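Local coordinates for polyhedrin (Orgyia pseudotsugata cypovirus 5, PDB 5A8U), which forms the major component of the crystalline occlusion bodies (polyhedra) that protect the virus outside its host until insect larvae ingest them, at residues A[31-36]-A[43-48]; A[106-111]-A[174-179]; A[126-131]-A[187-192]. All blocks are in the same frame, centred on the assembly; numbering follows the deposited sequence.

Contact 1: A[31-36]-A[43-48]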
loop_
_atom_site.group_PDB
_atom_site.type_symbol
_atom_site.label_atom_id
_atom_site.label_comp_id
_atom_site.label_asym_id
_atom_site.label_seq_id
_atom_site.Cartn_x
_atom_site.Cartn_y
_atom_site.Cartn_z
ATOM N N ASN A 31 16.390 7.426 -1.557
ATOM C CA ASN A 31 15.605 7.039 -2.727
ATOM C C ASN A 31 15.919 5.613 -3.120
ATOM O O ASN A 31 17.069 5.193 -3.107
ATOM C CB ASN A 31 15.896 7.952 -3.915
ATOM C CG ASN A 31 15.154 9.262 -3.840
ATOM O OD1 ASN A 31 14.092 9.424 -4.431
ATOM N ND2 ASN A 31 15.713 10.214 -3.097
ATOM N N VAL A 32 14.881 4.875 -3.470
ATOM C CA VAL A 32 15.037 3.552 -4.039
ATOM C C VAL A 32 14.272 3.577 -5.345
ATOM O O VAL A 32 13.109 3.975 -5.379
ATOM C CB VAL A 32 14.475 2.473 -3.104
ATOM C CG1 VAL A 32 14.603 1.103 -3.745
ATOM C CG2 VAL A 32 15.245 2.518 -1.773
ATOM N N THR A 33 14.940 3.195 -6.428
ATOM C CA THR A 33 14.316 3.167 -7.735
ATOM C C THR A 33 14.447 1.762 -8.318
ATOM O O THR A 33 15.514 1.130 -8.266
ATOM C CB THR A 33 14.925 4.211 -8.683
ATOM O OG1 THR A 33 14.888 5.493 -8.045
ATOM C CG2 THR A 33 14.124 4.306 -10.003
ATOM N N VAL A 34 13.331 1.249 -8.805
ATOM C CA VAL A 34 13.355 0.021 -9.577
ATOM C C VAL A 34 13.090 0.391 -11.019
ATOM O O VAL A 34 12.083 1.037 -11.330
ATOM C CB VAL A 34 12.277 -0.963 -9.099
ATOM C CG1 VAL A 34 11.990 -2.055 -10.169
ATOM C CG2 VAL A 34 12.686 -1.554 -7.775
ATOM N N VAL A 35 14.014 0.015 -11.895
ATOM C CA VAL A 35 13.841 0.284 -13.314
ATOM C C VAL A 35 13.700 -1.028 -14.054
ATOM O O VAL A 35 14.628 -1.830 -14.075
ATOM C CB VAL A 35 15.024 1.049 -13.910
ATOM C CG1 VAL A 35 14.728 1.401 -15.365
ATOM C CG2 VAL A 35 15.270 2.324 -13.134
ATOM N N LEU A 36 12.539 -1.254 -14.647
ATOM C CA LEU A 36 12.286 -2.512 -15.351
ATOM C C LEU A 36 12.514 -2.329 -16.833
ATOM O O LEU A 36 12.107 -1.318 -17.391
ATOM C CB LEU A 36 10.854 -2.963 -15.111
ATOM C CG LEU A 36 10.596 -3.227 -13.624
ATOM C CD1 LEU A 36 9.111 -3.300 -13.348
ATOM C CD2 LEU A 36 11.274 -4.535 -13.217
ATOM N N VAL A 43 11.288 1.473 -20.638
ATOM C CA VAL A 43 11.687 1.286 -19.242
ATOM C C VAL A 43 10.548 1.732 -18.343
ATOM O O VAL A 43 9.925 2.776 -18.589
ATOM C CB VAL A 43 13.036 1.990 -18.873
ATOM C CG1 VAL A 43 14.207 1.302 -19.576
ATOM C CG2 VAL A 43 13.003 3.486 -19.188
ATOM N N GLN A 44 10.239 0.915 -17.337
ATOM C CA GLN A 44 9.214 1.286 -16.371
ATOM C C GLN A 44 9.890 1.587 -15.054
ATOM O O GLN A 44 10.664 0.772 -14.547
ATOM C CB GLN A 44 8.167 0.177 -16.194
ATOM C CG GLN A 44 6.996 0.623 -15.304
ATOM C CD GLN A 44 5.818 -0.342 -15.338
ATOM O OE1 GLN A 44 4.679 0.070 -15.094
ATOM N NE2 GLN A 44 6.077 -1.625 -15.634
ATOM N N VAL A 45 9.567 2.751 -14.499
ATOM C CA VAL A 45 10.228 3.283 -13.315
ATOM C C VAL A 45 9.279 3.299 -12.127
ATOM O O VAL A 45 8.132 3.732 -12.238
ATOM C CB VAL A 45 10.668 4.735 -13.571
ATOM C CG1 VAL A 45 11.310 5.369 -12.304
ATOM C CG2 VAL A 45 11.617 4.789 -14.796
ATOM N N TYR A 46 9.774 2.825 -10.993
ATOM C CA TYR A 46 9.116 3.022 -9.710
ATOM C C TYR A 46 10.143 3.617 -8.771
ATOM O O TYR A 46 11.228 3.061 -8.612
ATOM C CB TYR A 46 8.657 1.679 -9.131
ATOM C CG TYR A 46 7.547 1.011 -9.915
ATOM C CD1 TYR A 46 6.213 1.331 -9.670
ATOM C CD2 TYR A 46 7.837 0.074 -10.900
ATOM C CE1 TYR A 46 5.190 0.715 -10.397
ATOM C CE2 TYR A 46 6.836 -0.537 -11.619
ATOM C CZ TYR A 46 5.520 -0.201 -11.375
ATOM O OH TYR A 46 4.511 -0.818 -12.084
ATOM N N ASN A 47 9.804 4.752 -8.162
ATOM C CA ASN A 47 10.689 5.477 -7.257
ATOM C C ASN A 47 10.024 5.713 -5.895
ATOM O O ASN A 47 9.003 6.386 -5.802
ATOM C CB ASN A 47 11.153 6.796 -7.908
ATOM C CG ASN A 47 11.832 7.742 -6.922
ATOM O OD1 ASN A 47 11.307 8.808 -6.618
ATOM N ND2 ASN A 47 12.993 7.341 -6.402
ATOM N N TRP A 48 10.593 5.103 -4.860
ATOM C CA TRP A 48 10.154 5.295 -3.470
ATOM C C TRP A 48 11.103 6.249 -2.728
ATOM O O TRP A 48 12.306 6.247 -2.972
ATOM C CB TRP A 48 10.159 3.963 -2.727
ATOM C CG TRP A 48 9.190 2.906 -3.179
ATOM C CD1 TRP A 48 7.997 2.579 -2.592
ATOM C CD2 TRP A 48 9.378 1.970 -4.250
ATOM N NE1 TRP A 48 7.420 1.515 -3.253
ATOM C CE2 TRP A 48 8.246 1.132 -4.279
ATOM C CE3 TRP A 48 10.383 1.779 -5.203
ATOM C CZ2 TRP A 48 8.098 0.112 -5.221
ATOM C CZ3 TRP A 48 10.235 0.760 -6.134
ATOM C CH2 TRP A 48 9.104 -0.059 -6.136
#
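V32, V34 and L36 face W48, Y46 and Q44 across an antiparallel beta hairpin, each pair closed by two backbone hydrogen bonds; the short segments run at 166° to each other. Representative of these six bonds is L36 N to Q44 O, 2.8 Å. In the intervening non-hydrogen-bonded pairs, T33 with N47 and V35 with V45, alpha carbons turn their hydrogens to carbonyls, as T33 CA does to Y46 O at 3.2 Å.

Polar side chains meet around N47. Its ND2 gives one N-H to N31 OD1 (3.1 Å), on a lone pair and in the carbonyl plane, the two amides being only 7° from coplanar. The other goes to T33 OG1 (3.1 Å), tilted from the N47 amide plane. With N47 CG turned anti to the backbone N (chi1 168°), the amide reaches both, while R241 binds its OD1; asparagine thus suits a buried site offering acceptors and a donor.

Apolar contacts cover both faces. V34 CG2 reaches W48 CZ3 at 3.7 Å, and L36 CD1 meets the edge of the Y46 ring at CE2, 4.0 Å away. On the other face, the methyls T33 CG2 and V45 CG1 touch at 3.8 Å; beta-branched residues fit the extended backbone well. The polar ends of Y46 and Q44 are held by L62 O and N70 respectively.

Helix 230-241 covers the T33 and V35 face, strand 53-58 the V32, V34, Y46 and W48 face, and strands 109-115 and 223-227 flank the hairpin within its sheet.

Contact 2: A[106-111]-A[174-179]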
loop_
_atom_site.group_PDB
_atom_site.type_symbol
_atom_site.label_atom_id
_atom_site.label_comp_id
_atom_site.label_asym_id
_atom_site.label_seq_id
_atom_site.Cartn_x
_atom_site.Cartn_y
_atom_site.Cartn_z
ATOM N N ASP A 106 6.676 -8.721 -20.469
ATOM C CA ASP A 106 7.411 -9.365 -19.373
ATOM C C ASP A 106 8.841 -8.844 -19.358
ATOM O O ASP A 106 9.577 -9.021 -20.321
ATOM C CB ASP A 106 7.396 -10.891 -19.494
ATOM C CG ASP A 106 6.007 -11.490 -19.280
ATOM O OD1 ASP A 106 5.277 -11.003 -18.384
ATOM O OD2 ASP A 106 5.657 -12.456 -20.011
ATOM N N PRO A 107 9.236 -8.167 -18.269
ATOM C CA PRO A 107 10.549 -7.507 -18.317
ATOM C C PRO A 107 11.702 -8.508 -18.424
ATOM O O PRO A 107 11.567 -9.617 -17.926
ATOM C CB PRO A 107 10.610 -6.755 -16.979
ATOM C CG PRO A 107 9.716 -7.545 -16.058
ATOM C CD PRO A 107 8.577 -8.028 -16.951
ATOM N N TYR A 108 12.817 -8.123 -19.045
ATOM C CA TYR A 108 13.934 -9.069 -19.196
ATOM C C TYR A 108 15.058 -8.797 -18.199
ATOM O O TYR A 108 15.964 -9.623 -18.022
ATOM C CB TYR A 108 14.480 -9.084 -20.638
ATOM C CG TYR A 108 15.296 -7.862 -20.980
ATOM C CD1 TYR A 108 16.657 -7.818 -20.719
ATOM C CD2 TYR A 108 14.702 -6.737 -21.525
ATOM C CE1 TYR A 108 17.408 -6.690 -21.013
ATOM C CE2 TYR A 108 15.439 -5.598 -21.817
ATOM C CZ TYR A 108 16.788 -5.575 -21.555
ATOM O OH TYR A 108 17.520 -4.432 -21.835
ATOM N N ALA A 109 14.982 -7.651 -17.532
ATOM C CA ALA A 109 16.025 -7.235 -16.598
ATOM C C ALA A 109 15.510 -6.095 -15.738
ATOM O O ALA A 109 14.485 -5.480 -16.051
ATOM C CB ALA A 109 17.277 -6.777 -17.358
ATOM N N MET A 110 16.239 -5.819 -14.663
ATOM C CA MET A 110 15.943 -4.684 -13.806
ATOM C C MET A 110 17.243 -4.047 -13.320
ATOM O O MET A 110 18.262 -4.721 -13.161
ATOM C CB MET A 110 15.084 -5.126 -12.624
ATOM C CG MET A 110 15.194 -4.293 -11.364
ATOM S SD MET A 110 14.359 -5.161 -10.006
ATOM C CE MET A 110 15.102 -6.731 -10.170
ATOM N N GLN A 111 17.200 -2.737 -13.129
ATOM C CA GLN A 111 18.233 -2.032 -12.379
ATOM C C GLN A 111 17.607 -1.592 -11.046
ATOM O O GLN A 111 16.537 -0.988 -11.030
ATOM C CB GLN A 111 18.747 -0.817 -13.160
ATOM C CG GLN A 111 19.938 -0.180 -12.474
ATOM C CD GLN A 111 20.481 1.040 -13.189
ATOM O OE1 GLN A 111 21.332 1.747 -12.643
ATOM N NE2 GLN A 111 19.999 1.297 -14.413
ATOM N N SER A 174 24.083 0.746 -7.547
ATOM C CA SER A 174 23.153 0.159 -8.498
ATOM C C SER A 174 23.432 -1.318 -8.673
ATOM O O SER A 174 24.592 -1.753 -8.688
ATOM C CB SER A 174 23.286 0.874 -9.858
ATOM O OG SER A 174 22.548 0.199 -10.854
ATOM N N TYR A 175 22.366 -2.097 -8.824
ATOM C CA TYR A 175 22.506 -3.514 -9.109
ATOM C C TYR A 175 21.731 -3.836 -10.387
ATOM O O TYR A 175 20.514 -3.584 -10.479
ATOM C CB TYR A 175 22.004 -4.356 -7.924
ATOM C CG TYR A 175 22.054 -5.841 -8.184
ATOM C CD1 TYR A 175 23.230 -6.442 -8.609
ATOM C CD2 TYR A 175 20.931 -6.645 -7.993
ATOM C CE1 TYR A 175 23.298 -7.812 -8.853
ATOM C CE2 TYR A 175 20.983 -8.024 -8.233
ATOM C CZ TYR A 175 22.173 -8.596 -8.676
ATOM O OH TYR A 175 22.247 -9.952 -8.922
ATOM N N TYR A 176 22.433 -4.386 -11.375
ATOM C CA TYR A 176 21.790 -4.765 -12.629
ATOM C C TYR A 176 21.636 -6.272 -12.681
ATOM O O TYR A 176 22.586 -7.019 -12.408
ATOM C CB TYR A 176 22.619 -4.281 -13.841
ATOM C CG TYR A 176 22.059 -4.738 -15.168
ATOM C CD1 TYR A 176 21.071 -3.995 -15.815
ATOM C CD2 TYR A 176 22.513 -5.902 -15.773
ATOM C CE1 TYR A 176 20.549 -4.405 -17.027
ATOM C CE2 TYR A 176 21.997 -6.323 -16.993
ATOM C CZ TYR A 176 21.020 -5.565 -17.614
ATOM O OH TYR A 176 20.500 -5.980 -18.816
ATOM N N VAL A 177 20.439 -6.737 -13.018
ATOM C CA VAL A 177 20.255 -8.184 -13.114
ATOM C C VAL A 177 19.294 -8.608 -14.213
ATOM O O VAL A 177 18.244 -8.000 -14.437
ATOM C CB VAL A 177 19.847 -8.816 -11.764
ATOM C CG1 VAL A 177 18.423 -8.401 -11.400
ATOM C CG2 VAL A 177 19.965 -10.345 -11.823
ATOM N N ARG A 178 19.691 -9.656 -14.924
ATOM C CA ARG A 178 18.871 -10.226 -15.966
ATOM C C ARG A 178 17.932 -11.270 -15.386
ATOM O O ARG A 178 18.298 -12.037 -14.491
ATOM C CB ARG A 178 19.754 -10.862 -17.041
ATOM C CG ARG A 178 20.578 -9.871 -17.845
ATOM C CD ARG A 178 19.849 -9.434 -19.096
ATOM N NE ARG A 178 20.659 -8.543 -19.927
ATOM C CZ ARG A 178 21.478 -8.951 -20.892
ATOM N NH1 ARG A 178 21.608 -10.242 -21.153
ATOM N NH2 ARG A 178 22.162 -8.067 -21.603
ATOM N N PHE A 179 16.719 -11.299 -15.921
ATOM C CA PHE A 179 15.701 -12.234 -15.486
ATOM C C PHE A 179 15.801 -13.506 -16.343
ATOM O O PHE A 179 15.086 -13.656 -17.332
ATOM C CB PHE A 179 14.315 -11.574 -15.611
ATOM C CG PHE A 179 14.101 -10.392 -14.682
ATOM C CD1 PHE A 179 14.892 -10.220 -13.546
ATOM C CD2 PHE A 179 13.095 -9.456 -14.941
ATOM C CE1 PHE A 179 14.686 -9.143 -12.675
ATOM C CE2 PHE A 179 12.877 -8.391 -14.080
ATOM C CZ PHE A 179 13.677 -8.234 -12.938
#
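A109, M110 and Q111 run antiparallel to R178, V177 and Y176, with the short strand axes 4.8 Å apart and 176° between their directions. These are neighbouring strands of the six-stranded antiparallel sheet, joined from distant parts of the chain. M110 and V177 exchange two backbone bonds, each 3.0 Å between N and O, and F179 N extends the pairing by binding Y108 O from above the carbonyl plane.

F179 turns its ring under the first strand: A109 CA stands 4.0 Å above the ring plane, over its centre. P107 O and M110 CE lie at the ring edge; a bend in the methionine chain (chi3 50°) brings CE within 3.5 Å of F179 CZ, a reach that suits flexible methionine.

On the other face A109 CB, a single methyl, lies 3.6 Å from Y176 OH, its small size leaving room for the tyrosine to lean across. That hydroxyl accepts R178 NE at 2.8 Å, nearly in the guanidinium plane, which steadies the arginine as its CD and NE pass the edge of the Y108 ring. Near the far end, Q111 NE2 is taken by Q246 O, while S174 OG donates to Q111 OE1 at 2.7 Å, meeting the carbonyl at 106°.

Contact 3: A[126-131]-A[187-192]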
loop_
_atom_site.group_PDB
_atom_site.type_symbol
_atom_site.label_atom_id
_atom_site.label_comp_id
_atom_site.label_asym_id
_atom_site.label_seq_id
_atom_site.Cartn_x
_atom_site.Cartn_y
_atom_site.Cartn_z
ATOM N N ARG A 126 14.694 -9.010 -2.159
ATOM C CA ARG A 126 14.229 -10.394 -2.188
ATOM C C ARG A 126 13.547 -10.741 -3.494
ATOM O O ARG A 126 12.681 -9.994 -3.965
ATOM C CB ARG A 126 13.214 -10.657 -1.064
ATOM C CG ARG A 126 13.685 -10.306 0.356
ATOM C CD ARG A 126 12.671 -10.812 1.389
ATOM N NE ARG A 126 12.927 -10.328 2.750
ATOM C CZ ARG A 126 12.401 -9.221 3.265
ATOM N NH1 ARG A 126 11.586 -8.456 2.528
ATOM N NH2 ARG A 126 12.689 -8.867 4.516
ATOM N N PHE A 127 13.900 -11.891 -4.062
ATOM C CA PHE A 127 13.229 -12.374 -5.273
ATOM C C PHE A 127 12.249 -13.500 -4.980
ATOM O O PHE A 127 12.523 -14.370 -4.148
ATOM C CB PHE A 127 14.259 -12.844 -6.299
ATOM C CG PHE A 127 14.939 -11.715 -7.010
ATOM C CD1 PHE A 127 14.230 -10.943 -7.917
ATOM C CD2 PHE A 127 16.274 -11.424 -6.779
ATOM C CE1 PHE A 127 14.826 -9.891 -8.582
ATOM C CE2 PHE A 127 16.894 -10.361 -7.450
ATOM C CZ PHE A 127 16.164 -9.593 -8.353
ATOM N N PHE A 128 11.111 -13.459 -5.665
ATOM C CA PHE A 128 10.070 -14.473 -5.556
ATOM C C PHE A 128 9.673 -14.838 -6.974
ATOM O O PHE A 128 9.906 -14.082 -7.915
ATOM C CB PHE A 128 8.833 -13.916 -4.821
ATOM C CG PHE A 128 9.141 -13.362 -3.450
ATOM C CD1 PHE A 128 9.658 -12.078 -3.307
ATOM C CD2 PHE A 128 8.916 -14.126 -2.318
ATOM C CE1 PHE A 128 9.954 -11.570 -2.053
ATOM C CE2 PHE A 128 9.196 -13.620 -1.059
ATOM C CZ PHE A 128 9.722 -12.347 -0.929
ATOM N N GLY A 129 9.097 -16.021 -7.129
ATOM C CA GLY A 129 8.520 -16.411 -8.406
ATOM C C GLY A 129 7.219 -15.679 -8.660
ATOM O O GLY A 129 6.757 -14.885 -7.829
ATOM N N PRO A 130 6.616 -15.926 -9.829
ATOM C CA PRO A 130 5.384 -15.239 -10.224
ATOM C C PRO A 130 4.191 -15.632 -9.342
ATOM O O PRO A 130 3.199 -14.896 -9.302
ATOM C CB PRO A 130 5.173 -15.693 -11.682
ATOM C CG PRO A 130 5.970 -16.930 -11.821
ATOM C CD PRO A 130 7.124 -16.837 -10.875
ATOM N N ASP A 131 4.313 -16.756 -8.646
ATOM C CA ASP A 131 3.291 -17.246 -7.720
ATOM C C ASP A 131 3.564 -16.834 -6.268
ATOM O O ASP A 131 2.845 -17.268 -5.360
ATOM C CB ASP A 131 3.252 -18.768 -7.774
ATOM C CG ASP A 131 4.568 -19.394 -7.347
ATOM O OD1 ASP A 131 5.613 -18.690 -7.391
ATOM O OD2 ASP A 131 4.561 -20.583 -6.966
ATOM N N PHE A 187 10.568 -14.823 -14.303
ATOM C CA PHE A 187 9.323 -14.065 -14.140
ATOM C C PHE A 187 9.173 -13.636 -12.682
ATOM O O PHE A 187 8.270 -14.090 -11.975
ATOM C CB PHE A 187 8.120 -14.893 -14.618
ATOM C CG PHE A 187 8.265 -15.376 -16.044
ATOM C CD1 PHE A 187 8.074 -14.499 -17.115
ATOM C CD2 PHE A 187 8.595 -16.690 -16.310
ATOM C CE1 PHE A 187 8.213 -14.935 -18.429
ATOM C CE2 PHE A 187 8.741 -17.130 -17.613
ATOM C CZ PHE A 187 8.558 -16.252 -18.674
ATOM N N PRO A 188 10.073 -12.747 -12.227
ATOM C CA PRO A 188 10.132 -12.474 -10.793
ATOM C C PRO A 188 9.088 -11.498 -10.259
ATOM O O PRO A 188 8.468 -10.719 -10.989
ATOM C CB PRO A 188 11.524 -11.845 -10.626
ATOM C CG PRO A 188 11.709 -11.078 -11.881
ATOM C CD PRO A 188 11.091 -11.974 -12.972
ATOM N N THR A 189 8.887 -11.589 -8.951
ATOM C CA THR A 189 8.303 -10.505 -8.186
ATOM C C THR A 189 9.320 -10.143 -7.096
ATOM O O THR A 189 10.212 -10.943 -6.797
ATOM C CB THR A 189 6.930 -10.901 -7.613
ATOM O OG1 THR A 189 7.070 -12.053 -6.778
ATOM C CG2 THR A 189 5.975 -11.254 -8.756
ATOM N N ILE A 190 9.217 -8.946 -6.523
ATOM C CA ILE A 190 10.272 -8.488 -5.618
ATOM C C ILE A 190 9.752 -7.822 -4.362
ATOM O O ILE A 190 8.664 -7.265 -4.352
ATOM C CB ILE A 190 11.239 -7.471 -6.288
ATOM C CG1 ILE A 190 10.526 -6.149 -6.598
ATOM C CG2 ILE A 190 11.944 -8.087 -7.512
ATOM C CD1 ILE A 190 11.477 -5.088 -7.102
ATOM N N GLY A 191 10.566 -7.896 -3.315
ATOM C CA GLY A 191 10.412 -7.083 -2.123
ATOM C C GLY A 191 11.777 -6.521 -1.759
ATOM O O GLY A 191 12.804 -7.128 -2.058
ATOM N N PHE A 192 11.807 -5.354 -1.132
ATOM C CA PHE A 192 13.083 -4.768 -0.715
ATOM C C PHE A 192 12.957 -3.990 0.605
ATOM O O PHE A 192 11.857 -3.543 0.988
ATOM C CB PHE A 192 13.637 -3.841 -1.814
ATOM C CG PHE A 192 12.771 -2.628 -2.059
ATOM C CD1 PHE A 192 12.899 -1.496 -1.257
ATOM C CD2 PHE A 192 11.808 -2.636 -3.060
ATOM C CE1 PHE A 192 12.075 -0.382 -1.447
ATOM C CE2 PHE A 192 10.984 -1.514 -3.255
ATOM C CZ PHE A 192 11.125 -0.397 -2.445
#
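R126 to F128 form the end of an outer strand in a three-stranded antiparallel sheet, paired with T189 to G191 of its central strand at 157° between directions. R126 with G191 and F128 with T189 are the hydrogen-bonded pairs. R126 N reaches G191 O at 2.7 Å in a nearly straight bond, and T189 N reaches F128 O at 2.9 Å from above the carbonyl plane.

F127 and I190 occupy the non-hydrogen-bonded pair between them and point the same way, side by side. I190 CG2, placed anti to its own carbonyl carbon, lies 3.6 Å from F127 CE1, and P188 CB comes to 3.9 Å from F127 CD1. A large ring suits this place because its CD1 and CE1 can meet both aliphatic neighbours.

On the opposite face F128 lays its ring edge along the partner backbone: CD1 is 3.7 Å from T189 O, and CE1 is 3.9 Å from G191 N. G191 presents backbone alone here. T189 crosses F128 at about a right angle, its OG1 packing against F128 CB and lying 3.0 Å from G129 O, a possible though not certain acceptor. Past the strand, P130 CD rests 3.2 Å from F187 O; proline has no N-H to offer this carbonyl, so the meeting is one of packing.

The guanidinium of R126 hydrogen-bonds to N151 and to S219 of the third subunit, and makes a salt bridge with E193; P221 of that subunit packs on F128 and T189. R134 makes a cation-pi contact with F128. Strand 53-58 flanks the central strand on its other side, M110 of strand 109-115 packs on F127 and I190, and helices 60-63 and 84-91 close round P130 and F187.

Contacts 1 and 2 belong to the same antiparallel sheet, their centres about 11 Å apart: strand 109-115 lies beside strand 30-37, and V35 N probably bonds to Q111 O. Contact 3 belongs to the three-stranded sheet, its centre about 15 Å from contact 1 and 12 Å from contact 2. The sheets meet through side chains, with F192 against V32 and W48, I190 against V34, F127 against V177 and, just beyond the strands, P188 against F179. The hairpin of contact 1 closes first along the chain; contacts 2 and 3 then alternate their segments, so that distant parts of the sequence are interwoven into one packed core.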